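Side-chain contacts in Alpha/beta hydrolase fold protein (Ochrobactrum, PDB 4G9E), which hydrolyses N-acyl homoserine lactones, probably by opening the lactone ring at its ester bond, and binds N-butanoyl homoserine: residues A[45-48]-A[49-52]; A[235-238]-A[239-243]. All coordinates share one frame; numbering follows the deposited sequence.

Both contacts are local and lie in series along an alpha/beta hydrolase fold, neither nested nor crossed. Early in the chain, contact 1 follows helix 41-45 through the short helix 47-51 to W52, on the way to strand 52-57; it closes the turn that leads from helix into sheet. Far later, contact 2 folds the loop 235-238 back on residues 239-241 as the chain enters strand 241-243, the outermost strand on that side. Their centres are 23 Å apart and they do not touch each other. Helix 255-270 relates them: I48 and W52 pack on it from one contact, W236 and I243 from the other.

Contact 1: residues A[45-48]-A[49-52]; sequences EGEI and GKKW
The carboxylate of E47 and the long chain of K50 cross at a slant, one helical turn apart. The glutamate bends back at chi2 (-43°), which brings OE1 to 3.2 Å from K50 CD; the lysine, extended beyond CG, carries its ammonium on past this point, and OE1 makes a salt bridge of 3.5 Å with K50 NZ. Two long, flexible, charged side chains suit this exposed flank. On the way, the methylenes of K50 run over the start of the helix, CG lying 3.2 Å from G46 O and CE near E45 O.

This is the short helix 47-51, which in the alpha/beta hydrolase fold delivers the chain into strand 52-57. G46 is its N-cap, and its carbonyl accepts the K50 N-H at 3.0 Å. At the other end, I48 O takes the W52 N-H in a straighter bond of 2.9 Å (166°), while K51 N reaches E47 O in a longer one.

On the buried flank I48 and W52 also meet at a slant, CD1 touching CZ3 at the indole rim (4.0 Å). I48 O lies beside the same ring, near its plane. Branched and aromatic carbon fits here, because A263 of helix 255-270 packs against both I48 and W52.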
# COMPACT_ATOMS: atom_id res chain seq x y z
N GLU A 45 4.13 10.62 12.21
CA GLU A 45 4.28 11.47 13.38
C GLU A 45 4.96 10.78 14.56
O GLU A 45 5.31 11.43 15.55
CB GLU A 45 2.91 11.98 13.83
CG GLU A 45 2.17 12.77 12.77
CD GLU A 45 0.76 13.14 13.20
OE1 GLU A 45 0.42 12.89 14.38
OE2 GLU A 45 0.01 13.68 12.37
N GLY A 46 5.13 9.47 14.46
CA GLY A 46 5.71 8.69 15.54
C GLY A 46 7.17 8.36 15.36
O GLY A 46 7.89 9.01 14.60
N GLU A 47 7.60 7.31 16.05
CA GLU A 47 9.01 6.96 16.10
C GLU A 47 9.59 6.63 14.69
O GLU A 47 10.73 6.92 14.40
CB GLU A 47 9.24 5.79 17.06
CG GLU A 47 9.22 6.28 18.49
CD GLU A 47 10.01 7.58 18.71
OE1 GLU A 47 9.34 8.60 19.01
OE2 GLU A 47 11.29 7.63 18.68
N ILE A 48 8.75 6.03 13.84
CA ILE A 48 9.21 5.68 12.51
C ILE A 48 9.60 6.95 11.74
O ILE A 48 10.70 7.05 11.20
CB ILE A 48 8.15 4.87 11.72
CG1 ILE A 48 7.81 3.55 12.43
CG2 ILE A 48 8.64 4.60 10.30
CD1 ILE A 48 8.96 2.58 12.55
N GLY A 49 8.68 7.91 11.70
CA GLY A 49 8.89 9.16 10.99
C GLY A 49 9.91 10.09 11.61
O GLY A 49 10.49 10.94 10.92
N LYS A 50 10.12 9.95 12.91
CA LYS A 50 11.17 10.74 13.56
C LYS A 50 12.57 10.30 13.16
O LYS A 50 13.43 11.10 13.07
CB LYS A 50 11.01 10.73 15.11
CG LYS A 50 9.70 11.41 15.57
CD LYS A 50 9.39 11.13 17.05
CE LYS A 50 8.05 11.63 17.59
NZ LYS A 50 8.18 11.94 19.03
N LYS A 51 12.73 9.01 12.87
CA LYS A 51 14.04 8.52 12.48
C LYS A 51 14.24 8.52 10.97
O LYS A 51 15.26 9.01 10.46
CB LYS A 51 14.27 7.10 12.99
CG LYS A 51 15.59 6.55 12.53
CD LYS A 51 15.99 5.33 13.30
CE LYS A 51 17.33 4.83 12.81
NZ LYS A 51 17.91 3.85 13.76
N TRP A 52 13.27 7.95 10.26
CA TRP A 52 13.39 7.72 8.84
C TRP A 52 12.58 8.73 8.07
O TRP A 52 11.62 9.30 8.60
CB TRP A 52 12.95 6.28 8.53
CG TRP A 52 13.94 5.24 9.00
CD1 TRP A 52 15.18 5.00 8.48
CD2 TRP A 52 13.77 4.30 10.08
NE1 TRP A 52 15.80 3.99 9.17
CE2 TRP A 52 14.95 3.53 10.15
CE3 TRP A 52 12.74 4.03 10.99
CZ2 TRP A 52 15.12 2.50 11.07
CZ3 TRP A 52 12.92 3.01 11.92
CH2 TRP A 52 14.10 2.27 11.95

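Contact 2: residues A[235-238]-A[239-243]; sequences LWEG and KTHVI
The W236 indole and the H241 imidazole, in the conformer described, meet obliquely, their planes 67° apart, with W236 CZ3 3.6 Å from H241 NE2. The first torsion of W236 swings CG away from the backbone N (chi1 178°), and the six-membered ring ends beside the histidine. E237 CG lies 3.7 Å above the plane of the indole, over its centre, so that this methylene covers part of one face.

Among the polar groups, E237 OE1 stands 3.2 Å from H241 NE2, with the carboxylate and imidazole planes 76° apart; the other oxygen, OE2, forms a salt bridge with R264. Water 1 donates to both W236 O and K239 O, 2.8 Å from each, and so joins two carbonyls that would otherwise face each other as acceptors. The turn itself is closed by G238 N bonding to L235 O. E237 and G238 both have positive phi, a shape that G238, lacking a side chain, takes up easily.

L235 packs its CD2 on the K239 peptide, 3.5 Å from K239 N, and near T240 CG2. An alanine here would keep only CB, and is likely to leave a gap against the K239 backbone and T240 CG2 without its leucine neighbour.

Around this turn, L235 and T240 rest on V213 of strand 211-216, to which strand 241-243 pairs in parallel at the sheet edge, while helix 255-270 receives the aromatic side: Y261 meets the H241 ring, and the wide, flat W236 indole suits its place by meeting F265 edge-to-face while its NE1 hydrogen-bonds to D268.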
# COMPACT_ATOMS: atom_id res chain seq x y z
N LEU A 235 11.81 -14.08 1.29
CA LEU A 235 10.84 -13.73 2.32
C LEU A 235 11.55 -13.31 3.60
O LEU A 235 12.30 -14.09 4.20
CB LEU A 235 9.91 -14.91 2.60
CG LEU A 235 8.80 -14.69 3.61
CD1 LEU A 235 7.90 -13.53 3.20
CD2 LEU A 235 8.00 -15.97 3.79
N TRP A 236 11.32 -12.07 4.02
CA TRP A 236 12.00 -11.52 5.19
C TRP A 236 11.68 -12.32 6.44
O TRP A 236 10.51 -12.52 6.79
CB TRP A 236 11.59 -10.07 5.35
CG TRP A 236 12.18 -9.38 6.54
CD1 TRP A 236 13.49 -9.04 6.74
CD2 TRP A 236 11.47 -8.92 7.70
NE1 TRP A 236 13.63 -8.40 7.96
CE2 TRP A 236 12.41 -8.32 8.56
CE3 TRP A 236 10.13 -8.97 8.08
CZ2 TRP A 236 12.04 -7.75 9.78
CZ3 TRP A 236 9.77 -8.41 9.29
CH2 TRP A 236 10.72 -7.81 10.12
N GLU A 237 12.74 -12.78 7.11
CA GLU A 237 12.65 -13.61 8.31
C GLU A 237 12.00 -14.97 8.07
O GLU A 237 11.68 -15.70 9.00
CB GLU A 237 12.03 -12.85 9.49
CG GLU A 237 12.92 -11.70 9.96
CD GLU A 237 12.45 -11.02 11.23
OE1 GLU A 237 11.28 -11.22 11.64
OE2 GLU A 237 13.26 -10.27 11.81
N GLY A 238 11.85 -15.33 6.79
CA GLY A 238 11.49 -16.67 6.40
C GLY A 238 10.06 -17.09 6.67
O GLY A 238 9.72 -18.27 6.57
N LYS A 239 9.23 -16.15 7.06
CA LYS A 239 7.83 -16.45 7.31
C LYS A 239 6.96 -15.22 7.10
O LYS A 239 7.45 -14.13 7.06
CB LYS A 239 7.61 -17.03 8.71
CG LYS A 239 7.82 -16.00 9.77
CD LYS A 239 7.65 -16.66 11.17
CE LYS A 239 6.21 -17.19 11.35
NZ LYS A 239 5.94 -18.59 11.89
N THR A 240 5.65 -15.45 6.94
CA THR A 240 4.69 -14.36 6.98
C THR A 240 4.35 -14.10 8.44
O THR A 240 4.30 -15.03 9.25
CB THR A 240 3.44 -14.65 6.10
OG1 THR A 240 2.74 -15.79 6.61
CG2 THR A 240 3.87 -14.93 4.67
N HIS A 241 4.15 -12.83 8.78
CA HIS A 241 3.95 -12.40 10.16
C HIS A 241 2.49 -12.04 10.41
O HIS A 241 1.83 -11.46 9.53
CB HIS A 241 4.81 -11.17 10.46
CG HIS A 241 6.28 -11.46 10.53
ND1 HIS A 241 6.84 -12.28 11.48
CD2 HIS A 241 7.31 -11.00 9.78
CE1 HIS A 241 8.15 -12.34 11.31
NE2 HIS A 241 8.46 -11.57 10.28
N VAL A 242 2.00 -12.36 11.61
CA VAL A 242 0.62 -12.12 11.96
C VAL A 242 0.54 -11.43 13.32
O VAL A 242 1.16 -11.88 14.29
CB VAL A 242 -0.18 -13.45 11.97
CG1 VAL A 242 -1.60 -13.22 12.43
CG2 VAL A 242 -0.15 -14.09 10.58
N ILE A 243 -0.21 -10.34 13.37
CA ILE A 243 -0.39 -9.55 14.58
C ILE A 243 -1.77 -9.80 15.17
O ILE A 243 -2.78 -9.59 14.51
CB ILE A 243 -0.21 -8.06 14.28
CG1 ILE A 243 1.22 -7.78 13.81
CG2 ILE A 243 -0.59 -7.21 15.49
CD1 ILE A 243 1.43 -6.38 13.25
O HOH W 1 7.95 -11.51 6.16